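Local coordinates for protein separin (Saccharomyces cerevisiae, PDB 5U1T) that is a caspase-like cysteine protease that cleaves the SCC1 subunit of cohesin at the onset of anaphase, allowing sister chromatids to separate, at residues 1201-1206 / 1213-1218; 1224-1229 / 1578-1583; 1414-1419 / 1423-1428; 1466-1469 / 1475-1478. All blocks are in the same frame, centred on the assembly; numbering follows the deposited sequence.

Contact 1 (1201-1206 / 1213-1218); sequences EVTNKI and KSWWTT
Trp-1215 turns its indole toward Val-1202, Thr-1203 and Ile-1206, packing the connection of an antiparallel helical hairpin, 1180-1198 with 1209-1237, against the longer of its helices. In that connection lie the short helix 1200-1203 and its type I turn from Thr-1203 to Ile-1206. The tight part is a small apolar patch. CD1 of Ile-1206 lies 3.7 Å from CB of Trp-1215 and reaches on toward CG and CD1 of the ring, the two side chains crossing roughly at right angles. CG2 of Thr-1203 comes in obliquely, 3.7 Å from NE1 of Trp-1215, while CG1 of Val-1202 sits more loosely at the ring edge, 4.5 Å from CD1 of Trp-1215. With CG anti to the backbone N (chi1 -178°), the indole swings out from its helix to meet these groups. The other protein chain of the assembly also packs apolar side chains on Thr-1203, Ile-1206 and Trp-1215, so the patch continues across the interface. The outer side is different: Glu-1201, Asn-1204 and Lys-1205 are exposed and take no part, and on the long helix Ser-1214 is exposed too. No hydrogen bond spans the two segments; NE1 of Trp-1215 is instead satisfied by the carbonyl oxygen of Thr-1197, in helix 1180-1198. At its far end the same indole presents CZ3 to Trp-1216, 3.5 Å above the centre of that ring.

Contact 2 (1224-1229 / 1578-1583); sequences KRMQQL and RYLNGA
Tyr-1579 and Leu-1580, which both touch Met-1226, hand their backbone N-H groups to a single oxygen, OD1 of Asp-1223. Two bonds on that one atom tie the chain down, so that the loop leading into strand 1585-1589, the edge strand of the six-stranded sheet, packs on the long helix 1209-1237. The loop is itself wound into one alpha-like turn, since Ala-1583 N bonds to Tyr-1579 O at 3.0 Å. Beside this polar grip, the aromatic ring of Tyr-1579 lies against Gln-1227. CB of Gln-1227 stands over one face in a CH-pi contact, 3.6 Å from the centroid of the Tyr-1579 ring, close to the ring normal and displaced toward the rim. Since the Gln-1227 side chain leaves with CG anti to the backbone N (chi1 169°) and stays extended beyond it, it runs obliquely on past the ring to the phenol end. There its amide, turned 48° from the ring plane, gives a weak, bent hydrogen bond from NE2 of Gln-1227 to OH of Tyr-1579, 3.0 Å long. Deeper in, Met-1226 fills the buried side: SD lies 4.1 Å from CB of Tyr-1579, and Trp-1530 packs on the same methionine. The indole NH of Trp-1530 also takes up the carbonyl oxygen of Leu-1580, giving the loop another polar tie. The methionine chain bends about its CG-SD bond (chi3 -65°), bringing CE to 4.2 Å from CD2 of Leu-1580.

Contact 3 (1414-1419 / 1423-1428); sequences MILNPN and SRTESK
Asn-1417 and Glu-1426 bring their CA atoms to 6.1 Å, the nearest approach between the residue following strand 1412-1416 and the first turns of helix 1423-1436. Strand and helix are the first two elements of a beta-alpha-beta unit completed by strand 1444-1447. Just after the strand, Asn-1417 takes a left-handed backbone conformation (phi 56°, psi 58°), turning the chain sharply while its side chain stays directed at the helix. With CG anti to the backbone N, its amide is carried out to Glu-1426; the two side chains cross at about a right angle, and the planes of amide and carboxylate are 58° apart. From ND2 of Asn-1417 a weak hydrogen bond, 3.4 Å long, goes to OE1 of Glu-1426. The stronger polar tie of this asparagine is on its other amide atom: OD1 accepts from the backbone N of Leu-1422, linking the strand end to the residue just ahead of the helix. The other carboxylate oxygen of Glu-1426, OE2, forms a salt bridge with Lys-1430, so the acid is probably kept charged. Leu-1416 supplies the buried apolar part, shared with Phe-1429 and Phe-1433 of the same helix and with Ile-1469. Its CD1 is 4.4 Å from CG2 of Thr-1425, whose hydroxyl turns to Asp-1538 of helix 1534-1548. Its other methyl, CD2, rests 4.1 Å from the carbonyl oxygen of Glu-1426.

Contact 4 (1466-1469 / 1475-1478); sequences FVYI and EQYV
Tyr-1468 pushes its phenol end into the corner between Tyr-1477 and Gln-1476, its side chain at about a right angle to that of Tyr-1477. OH of Tyr-1468 lies 3.7 Å from CE2 of Tyr-1477, an atom that sits near the plane of the Tyr-1468 ring, at its edge. CG of Tyr-1468 is anti to the backbone N (chi1 169°), which carries the ring away from the strand toward the loop. The Gln-1476 amide comes obliquely to the hydroxyl end, its plane 73° from that of the ring. Its NE2 is 3.6 Å from OH of Tyr-1468, and no hydrogen bond joins them. The hydroxyl is instead hydrogen-bonded to the carbonyl oxygen of His-1471, and the model links NE2 of Gln-1476 covalently to a polar side chain of the other protein chain. Within the loop, CG of Gln-1476 lies over the centre of the Tyr-1477 ring, 3.3 Å above its plane. Pro-1418, just past strand 1412-1416, packs on both tyrosines. Here a loop following a parallel strand, and containing His-1471, folds back on Tyr-1468, whose side chain is about 9 Å from that of Cys-1497, the probable active-site residue, as in the caspase-like fold of clan CD peptidases.

Overall arrangement
Contacts 1 and 2 both use helix 1209-1237, their centres about 18 Å apart, with contact 1 near the start of the helix and contact 2 farther along. Contacts 3 and 4 belong to the central six-stranded mixed sheet: strands 1412-1416 and 1465-1469 are neighbours in it, and the two contacts touch, with centres about 12 Å apart. Contact 1 comes first in the chain. The 1224-1229 segment of contact 2 follows, and its long loop to 1578-1583 encloses contacts 3 and 4, so the C-terminal loop is brought back onto the helix beside the sheet. Each contact has a side chain about 9 to 11 Å from that of Cys-1497, so all four lie near the probable catalytic cysteine.

Contact 1 (1201-1206 / 1213-1218)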
# COMPACT_ATOMS: atom_id res chain seq x y z
N GLU A 1201 -5.89 -34.64 -31.75
CA GLU A 1201 -4.62 -35.22 -31.31
C GLU A 1201 -4.68 -36.74 -31.39
O GLU A 1201 -3.80 -37.38 -31.97
CB GLU A 1201 -4.27 -34.79 -29.89
CG GLU A 1201 -3.22 -33.68 -29.81
CD GLU A 1201 -2.57 -33.58 -28.42
OE1 GLU A 1201 -2.67 -34.56 -27.65
OE2 GLU A 1201 -1.96 -32.53 -28.11
N VAL A 1202 -5.75 -37.32 -30.83
CA VAL A 1202 -5.92 -38.77 -30.78
C VAL A 1202 -6.31 -39.39 -32.12
O VAL A 1202 -5.68 -40.35 -32.58
CB VAL A 1202 -6.98 -39.16 -29.74
CG1 VAL A 1202 -7.28 -40.66 -29.82
CG2 VAL A 1202 -6.54 -38.76 -28.34
N THR A 1203 -7.36 -38.87 -32.75
CA THR A 1203 -7.88 -39.47 -33.97
C THR A 1203 -6.86 -39.37 -35.10
O THR A 1203 -6.80 -40.26 -35.95
CB THR A 1203 -9.21 -38.81 -34.42
OG1 THR A 1203 -9.09 -37.39 -34.38
CG2 THR A 1203 -10.36 -39.24 -33.51
N ASN A 1204 -6.01 -38.37 -35.04
CA ASN A 1204 -4.99 -38.16 -36.05
C ASN A 1204 -3.94 -39.24 -36.04
O ASN A 1204 -3.32 -39.50 -37.03
CB ASN A 1204 -4.27 -36.85 -35.79
CG ASN A 1204 -4.74 -35.74 -36.68
OD1 ASN A 1204 -5.50 -35.94 -37.61
ND2 ASN A 1204 -4.28 -34.54 -36.39
N LYS A 1205 -3.75 -39.86 -34.89
CA LYS A 1205 -2.72 -40.88 -34.74
C LYS A 1205 -3.27 -42.26 -35.06
O LYS A 1205 -2.55 -43.26 -34.99
CB LYS A 1205 -2.16 -40.84 -33.32
CG LYS A 1205 -1.46 -39.52 -33.00
CD LYS A 1205 -1.03 -39.41 -31.53
CE LYS A 1205 -0.48 -40.73 -30.99
NZ LYS A 1205 0.61 -41.33 -31.83
N ILE A 1206 -4.54 -42.32 -35.45
CA ILE A 1206 -5.15 -43.59 -35.81
C ILE A 1206 -4.98 -43.89 -37.29
O ILE A 1206 -5.60 -43.26 -38.15
CB ILE A 1206 -6.62 -43.63 -35.48
CG1 ILE A 1206 -6.87 -43.09 -34.07
CG2 ILE A 1206 -7.11 -45.05 -35.67
CD1 ILE A 1206 -7.61 -44.05 -33.15
N LYS A 1213 -10.15 -50.29 -34.70
CA LYS A 1213 -11.03 -51.14 -33.93
C LYS A 1213 -10.91 -50.84 -32.44
O LYS A 1213 -11.88 -50.99 -31.70
CB LYS A 1213 -10.75 -52.62 -34.22
CG LYS A 1213 -11.16 -53.07 -35.64
CD LYS A 1213 -11.24 -54.58 -35.80
CE LYS A 1213 -12.27 -54.94 -36.90
NZ LYS A 1213 -12.53 -56.42 -37.11
N SER A 1214 -9.74 -50.39 -32.00
CA SER A 1214 -9.56 -50.07 -30.59
C SER A 1214 -10.36 -48.83 -30.19
O SER A 1214 -11.04 -48.82 -29.16
CB SER A 1214 -8.09 -49.86 -30.25
OG SER A 1214 -7.46 -51.10 -30.00
N TRP A 1215 -10.29 -47.79 -31.00
CA TRP A 1215 -11.03 -46.56 -30.77
C TRP A 1215 -12.54 -46.87 -30.72
O TRP A 1215 -13.29 -46.22 -30.00
CB TRP A 1215 -10.69 -45.54 -31.86
CG TRP A 1215 -11.31 -44.17 -31.77
CD1 TRP A 1215 -10.78 -43.08 -31.16
CD2 TRP A 1215 -12.55 -43.75 -32.35
NE1 TRP A 1215 -11.62 -42.00 -31.31
CE2 TRP A 1215 -12.72 -42.39 -32.04
CE3 TRP A 1215 -13.54 -44.40 -33.10
CZ2 TRP A 1215 -13.84 -41.65 -32.45
CZ3 TRP A 1215 -14.66 -43.67 -33.51
CH2 TRP A 1215 -14.79 -42.31 -33.18
N TRP A 1216 -12.96 -47.87 -31.48
CA TRP A 1216 -14.37 -48.23 -31.55
C TRP A 1216 -14.79 -49.11 -30.38
O TRP A 1216 -15.92 -49.03 -29.87
CB TRP A 1216 -14.68 -48.93 -32.87
CG TRP A 1216 -15.02 -48.00 -34.00
CD1 TRP A 1216 -14.34 -47.86 -35.16
CD2 TRP A 1216 -16.13 -47.09 -34.07
NE1 TRP A 1216 -14.95 -46.93 -35.96
CE2 TRP A 1216 -16.05 -46.43 -35.31
CE3 TRP A 1216 -17.18 -46.77 -33.20
CZ2 TRP A 1216 -16.98 -45.47 -35.70
CZ3 TRP A 1216 -18.09 -45.81 -33.59
CH2 TRP A 1216 -17.99 -45.17 -34.83
N THR A 1217 -13.87 -49.96 -29.95
CA THR A 1217 -14.09 -50.75 -28.76
C THR A 1217 -14.29 -49.83 -27.58
O THR A 1217 -15.23 -50.00 -26.80
CB THR A 1217 -12.93 -51.68 -28.49
OG1 THR A 1217 -12.94 -52.74 -29.45
CG2 THR A 1217 -13.05 -52.27 -27.09
N THR A 1218 -13.40 -48.84 -27.47
CA THR A 1218 -13.40 -47.91 -26.36
C THR A 1218 -14.68 -47.06 -26.31
O THR A 1218 -15.23 -46.85 -25.23
CB THR A 1218 -12.16 -46.97 -26.41
OG1 THR A 1218 -10.98 -47.70 -26.04
CG2 THR A 1218 -12.32 -45.78 -25.46

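Contact 2 (1224-1229 / 1578-1583)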
# COMPACT_ATOMS: atom_id res chain seq x y z
N LYS A 1224 -21.69 -47.98 -23.16
CA LYS A 1224 -22.39 -48.92 -22.28
C LYS A 1224 -22.26 -48.50 -20.82
O LYS A 1224 -23.21 -48.66 -20.05
CB LYS A 1224 -21.87 -50.35 -22.44
CG LYS A 1224 -22.65 -51.39 -21.60
CD LYS A 1224 -22.10 -52.81 -21.79
CE LYS A 1224 -23.00 -53.91 -21.17
NZ LYS A 1224 -23.09 -55.22 -21.97
N ARG A 1225 -21.08 -48.00 -20.45
CA ARG A 1225 -20.86 -47.51 -19.10
C ARG A 1225 -21.86 -46.40 -18.78
O ARG A 1225 -22.42 -46.37 -17.68
CB ARG A 1225 -19.44 -47.02 -18.93
CG ARG A 1225 -18.42 -48.13 -18.88
CD ARG A 1225 -17.00 -47.58 -18.81
NE ARG A 1225 -16.87 -46.44 -17.90
CZ ARG A 1225 -15.76 -45.70 -17.77
NH1 ARG A 1225 -14.68 -45.99 -18.49
NH2 ARG A 1225 -15.72 -44.68 -16.92
N MET A 1226 -22.10 -45.50 -19.73
CA MET A 1226 -23.04 -44.41 -19.49
C MET A 1226 -24.49 -44.88 -19.42
O MET A 1226 -25.26 -44.44 -18.56
CB MET A 1226 -22.94 -43.32 -20.54
CG MET A 1226 -23.87 -42.18 -20.20
SD MET A 1226 -23.73 -40.74 -21.25
CE MET A 1226 -22.06 -40.20 -20.85
N GLN A 1227 -24.87 -45.76 -20.34
CA GLN A 1227 -26.19 -46.37 -20.29
C GLN A 1227 -26.45 -47.06 -18.94
O GLN A 1227 -27.53 -46.96 -18.38
CB GLN A 1227 -26.35 -47.39 -21.41
CG GLN A 1227 -27.59 -48.27 -21.26
CD GLN A 1227 -27.75 -49.27 -22.37
OE1 GLN A 1227 -26.82 -50.01 -22.70
NE2 GLN A 1227 -28.94 -49.31 -22.97
N GLN A 1228 -25.43 -47.76 -18.44
CA GLN A 1228 -25.56 -48.47 -17.19
C GLN A 1228 -25.74 -47.50 -16.03
O GLN A 1228 -26.57 -47.73 -15.16
CB GLN A 1228 -24.35 -49.37 -16.96
CG GLN A 1228 -24.54 -50.78 -17.48
CD GLN A 1228 -23.22 -51.50 -17.70
OE1 GLN A 1228 -22.14 -50.95 -17.43
NE2 GLN A 1228 -23.29 -52.74 -18.20
N LEU A 1229 -24.99 -46.41 -16.04
CA LEU A 1229 -25.08 -45.43 -14.97
C LEU A 1229 -26.48 -44.81 -14.90
O LEU A 1229 -27.04 -44.63 -13.83
CB LEU A 1229 -24.02 -44.33 -15.16
CG LEU A 1229 -24.02 -43.14 -14.20
CD1 LEU A 1229 -23.77 -43.59 -12.77
CD2 LEU A 1229 -22.97 -42.14 -14.63
N ARG A 1578 -25.96 -44.58 -28.99
CA ARG A 1578 -27.14 -43.95 -28.45
C ARG A 1578 -26.95 -43.08 -27.24
O ARG A 1578 -27.77 -42.24 -26.98
CB ARG A 1578 -28.24 -44.97 -28.22
CG ARG A 1578 -28.77 -45.56 -29.50
CD ARG A 1578 -29.90 -46.53 -29.26
NE ARG A 1578 -30.36 -47.15 -30.49
CZ ARG A 1578 -31.26 -48.12 -30.54
NH1 ARG A 1578 -31.62 -48.63 -31.70
NH2 ARG A 1578 -31.79 -48.58 -29.43
N TYR A 1579 -25.88 -43.27 -26.49
CA TYR A 1579 -25.69 -42.40 -25.34
C TYR A 1579 -24.54 -41.41 -25.53
O TYR A 1579 -24.77 -40.22 -25.41
CB TYR A 1579 -25.48 -43.23 -24.06
CG TYR A 1579 -26.67 -44.11 -23.78
CD1 TYR A 1579 -26.77 -45.36 -24.37
CD2 TYR A 1579 -27.73 -43.67 -22.99
CE1 TYR A 1579 -27.87 -46.15 -24.17
CE2 TYR A 1579 -28.83 -44.46 -22.77
CZ TYR A 1579 -28.89 -45.70 -23.36
OH TYR A 1579 -29.98 -46.53 -23.15
N LEU A 1580 -23.32 -41.89 -25.82
CA LEU A 1580 -22.18 -40.97 -26.00
C LEU A 1580 -22.49 -39.83 -26.98
O LEU A 1580 -22.05 -38.70 -26.78
CB LEU A 1580 -20.92 -41.71 -26.46
CG LEU A 1580 -20.08 -42.50 -25.45
CD1 LEU A 1580 -18.74 -42.87 -26.05
CD2 LEU A 1580 -19.91 -41.76 -24.12
N ASN A 1581 -23.27 -40.13 -28.02
CA ASN A 1581 -23.69 -39.11 -28.97
C ASN A 1581 -25.16 -38.69 -28.81
O ASN A 1581 -25.45 -37.50 -28.70
CB ASN A 1581 -23.43 -39.60 -30.40
CG ASN A 1581 -21.99 -39.39 -30.82
OD1 ASN A 1581 -21.41 -38.33 -30.60
ND2 ASN A 1581 -21.39 -40.42 -31.42
N GLY A 1582 -26.07 -39.68 -28.79
CA GLY A 1582 -27.50 -39.43 -28.69
C GLY A 1582 -28.03 -38.75 -27.43
O GLY A 1582 -29.09 -38.11 -27.46
N ALA A 1583 -27.32 -38.88 -26.31
CA ALA A 1583 -27.74 -38.26 -25.05
C ALA A 1583 -27.15 -36.87 -24.89
O ALA A 1583 -27.45 -36.16 -23.94
CB ALA A 1583 -27.34 -39.14 -23.86

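Contact 3 (1414-1419 / 1423-1428)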
# COMPACT_ATOMS: atom_id res chain seq x y z
N MET A 1414 -26.64 -19.03 -41.01
CA MET A 1414 -25.99 -20.31 -40.81
C MET A 1414 -24.50 -20.21 -40.94
O MET A 1414 -23.97 -19.38 -41.69
CB MET A 1414 -26.51 -21.34 -41.80
CG MET A 1414 -27.04 -20.72 -43.05
SD MET A 1414 -28.17 -21.86 -43.85
CE MET A 1414 -28.95 -22.56 -42.41
N ILE A 1415 -23.82 -21.07 -40.20
CA ILE A 1415 -22.37 -21.15 -40.22
C ILE A 1415 -22.01 -22.63 -40.36
O ILE A 1415 -22.56 -23.46 -39.65
CB ILE A 1415 -21.76 -20.53 -38.95
CG1 ILE A 1415 -22.20 -19.07 -38.82
CG2 ILE A 1415 -20.26 -20.66 -38.94
CD1 ILE A 1415 -21.78 -18.41 -37.56
N LEU A 1416 -21.14 -22.96 -41.29
CA LEU A 1416 -20.85 -24.36 -41.57
C LEU A 1416 -19.35 -24.62 -41.69
O LEU A 1416 -18.71 -24.10 -42.59
CB LEU A 1416 -21.55 -24.80 -42.85
CG LEU A 1416 -21.45 -26.27 -43.21
CD1 LEU A 1416 -21.92 -27.11 -42.03
CD2 LEU A 1416 -22.28 -26.58 -44.45
N ASN A 1417 -18.80 -25.42 -40.78
CA ASN A 1417 -17.38 -25.80 -40.82
C ASN A 1417 -16.48 -24.57 -40.84
O ASN A 1417 -15.66 -24.40 -41.75
CB ASN A 1417 -17.13 -26.70 -42.05
CG ASN A 1417 -15.71 -27.26 -42.11
OD1 ASN A 1417 -15.00 -27.32 -41.11
ND2 ASN A 1417 -15.30 -27.68 -43.30
N PRO A 1418 -16.60 -23.69 -39.82
CA PRO A 1418 -15.92 -22.39 -39.85
C PRO A 1418 -14.41 -22.52 -39.79
O PRO A 1418 -13.73 -21.52 -39.65
CB PRO A 1418 -16.44 -21.68 -38.59
CG PRO A 1418 -17.48 -22.58 -37.99
CD PRO A 1418 -17.20 -23.95 -38.50
N ASN A 1419 -13.90 -23.73 -39.89
CA ASN A 1419 -12.50 -23.97 -39.63
C ASN A 1419 -11.94 -25.09 -40.49
O ASN A 1419 -10.82 -25.55 -40.26
CB ASN A 1419 -12.31 -24.27 -38.15
CG ASN A 1419 -10.88 -24.07 -37.67
OD1 ASN A 1419 -10.49 -22.96 -37.26
ND2 ASN A 1419 -10.09 -25.14 -37.70
N SER A 1423 -14.85 -31.80 -42.85
CA SER A 1423 -15.10 -31.65 -44.26
C SER A 1423 -16.23 -32.55 -44.77
O SER A 1423 -16.86 -32.24 -45.79
CB SER A 1423 -13.81 -31.90 -45.03
OG SER A 1423 -12.85 -30.89 -44.69
N ARG A 1424 -16.50 -33.64 -44.05
CA ARG A 1424 -17.61 -34.54 -44.41
C ARG A 1424 -18.93 -33.92 -44.00
O ARG A 1424 -19.96 -34.09 -44.67
CB ARG A 1424 -17.43 -35.90 -43.72
CG ARG A 1424 -18.21 -37.09 -44.31
CD ARG A 1424 -17.82 -38.39 -43.57
NE ARG A 1424 -16.43 -38.31 -43.08
CZ ARG A 1424 -16.06 -38.32 -41.79
NH1 ARG A 1424 -14.78 -38.23 -41.45
NH2 ARG A 1424 -16.98 -38.42 -40.84
N THR A 1425 -18.89 -33.21 -42.88
CA THR A 1425 -20.04 -32.45 -42.40
C THR A 1425 -20.37 -31.39 -43.44
O THR A 1425 -21.53 -31.23 -43.83
CB THR A 1425 -19.78 -31.78 -41.04
OG1 THR A 1425 -19.32 -32.77 -40.11
CG2 THR A 1425 -21.04 -31.12 -40.52
N GLU A 1426 -19.34 -30.68 -43.89
CA GLU A 1426 -19.55 -29.69 -44.93
C GLU A 1426 -20.21 -30.34 -46.14
O GLU A 1426 -21.17 -29.80 -46.66
CB GLU A 1426 -18.25 -29.02 -45.35
CG GLU A 1426 -18.49 -27.85 -46.30
CD GLU A 1426 -17.21 -27.15 -46.72
OE1 GLU A 1426 -16.74 -26.23 -46.00
OE2 GLU A 1426 -16.66 -27.51 -47.78
N SER A 1427 -19.72 -31.51 -46.55
CA SER A 1427 -20.28 -32.23 -47.69
C SER A 1427 -21.77 -32.48 -47.54
O SER A 1427 -22.54 -32.30 -48.49
CB SER A 1427 -19.58 -33.57 -47.91
OG SER A 1427 -18.18 -33.43 -47.99
N LYS A 1428 -22.18 -32.91 -46.34
CA LYS A 1428 -23.57 -33.27 -46.10
C LYS A 1428 -24.52 -32.09 -46.17
O LYS A 1428 -25.60 -32.20 -46.74
CB LYS A 1428 -23.73 -33.96 -44.74
CG LYS A 1428 -23.06 -35.32 -44.67
CD LYS A 1428 -23.22 -35.95 -43.31
CE LYS A 1428 -22.55 -37.32 -43.27
NZ LYS A 1428 -22.67 -37.96 -41.93

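Contact 4 (1466-1469 / 1475-1478)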
# COMPACT_ATOMS: atom_id res chain seq x y z
N PHE A 1466 -30.82 -18.91 -36.03
CA PHE A 1466 -29.37 -19.02 -36.11
C PHE A 1466 -28.93 -20.47 -35.99
O PHE A 1466 -29.22 -21.12 -34.99
CB PHE A 1466 -28.72 -18.19 -35.02
CG PHE A 1466 -27.24 -18.33 -34.98
CD1 PHE A 1466 -26.44 -17.61 -35.84
CD2 PHE A 1466 -26.64 -19.21 -34.09
CE1 PHE A 1466 -25.07 -17.75 -35.81
CE2 PHE A 1466 -25.27 -19.35 -34.06
CZ PHE A 1466 -24.48 -18.62 -34.91
N VAL A 1467 -28.23 -21.00 -36.99
CA VAL A 1467 -27.71 -22.36 -36.87
C VAL A 1467 -26.20 -22.39 -37.13
O VAL A 1467 -25.70 -21.71 -38.01
CB VAL A 1467 -28.46 -23.35 -37.79
CG1 VAL A 1467 -29.68 -22.70 -38.40
CG2 VAL A 1467 -27.55 -23.95 -38.85
N TYR A 1468 -25.49 -23.17 -36.31
CA TYR A 1468 -24.02 -23.17 -36.29
C TYR A 1468 -23.47 -24.58 -36.18
O TYR A 1468 -23.77 -25.28 -35.23
CB TYR A 1468 -23.52 -22.32 -35.12
CG TYR A 1468 -22.03 -22.43 -34.82
CD1 TYR A 1468 -21.53 -23.40 -33.95
CD2 TYR A 1468 -21.12 -21.54 -35.37
CE1 TYR A 1468 -20.18 -23.50 -33.66
CE2 TYR A 1468 -19.76 -21.62 -35.08
CZ TYR A 1468 -19.30 -22.60 -34.23
OH TYR A 1468 -17.95 -22.67 -33.95
N ILE A 1469 -22.64 -24.99 -37.13
CA ILE A 1469 -21.98 -26.29 -37.09
C ILE A 1469 -20.44 -26.17 -37.06
O ILE A 1469 -19.83 -25.70 -38.01
CB ILE A 1469 -22.40 -27.17 -38.29
CG1 ILE A 1469 -23.93 -27.18 -38.44
CG2 ILE A 1469 -21.86 -28.58 -38.15
CD1 ILE A 1469 -24.43 -28.18 -39.43
N GLU A 1475 -17.36 -19.37 -29.52
CA GLU A 1475 -16.60 -18.54 -28.59
C GLU A 1475 -15.32 -18.02 -29.23
O GLU A 1475 -14.84 -16.92 -28.92
CB GLU A 1475 -16.25 -19.34 -27.33
CG GLU A 1475 -17.37 -20.21 -26.81
CD GLU A 1475 -17.47 -21.55 -27.54
OE1 GLU A 1475 -16.52 -21.92 -28.27
OE2 GLU A 1475 -18.50 -22.22 -27.38
N GLN A 1476 -14.76 -18.83 -30.12
CA GLN A 1476 -13.51 -18.51 -30.78
C GLN A 1476 -13.68 -17.38 -31.83
O GLN A 1476 -12.70 -16.88 -32.36
CB GLN A 1476 -12.92 -19.77 -31.42
CG GLN A 1476 -13.81 -20.43 -32.49
CD GLN A 1476 -14.79 -21.46 -31.94
OE1 GLN A 1476 -15.59 -21.16 -31.06
NE2 GLN A 1476 -14.72 -22.67 -32.46
N TYR A 1477 -14.93 -16.99 -32.09
CA TYR A 1477 -15.21 -15.93 -33.07
C TYR A 1477 -15.99 -14.76 -32.46
O TYR A 1477 -16.22 -13.76 -33.14
CB TYR A 1477 -16.00 -16.49 -34.27
CG TYR A 1477 -15.46 -17.79 -34.81
CD1 TYR A 1477 -14.12 -17.91 -35.18
CD2 TYR A 1477 -16.27 -18.90 -34.91
CE1 TYR A 1477 -13.62 -19.10 -35.66
CE2 TYR A 1477 -15.78 -20.09 -35.39
CZ TYR A 1477 -14.46 -20.19 -35.77
OH TYR A 1477 -13.98 -21.39 -36.24
N VAL A 1478 -16.41 -14.86 -31.21
CA VAL A 1478 -17.13 -13.76 -30.57
C VAL A 1478 -17.10 -13.92 -29.07
O VAL A 1478 -17.31 -15.00 -28.54
CB VAL A 1478 -18.59 -13.69 -31.05
CG1 VAL A 1478 -19.30 -15.01 -30.83
CG2 VAL A 1478 -19.32 -12.54 -30.37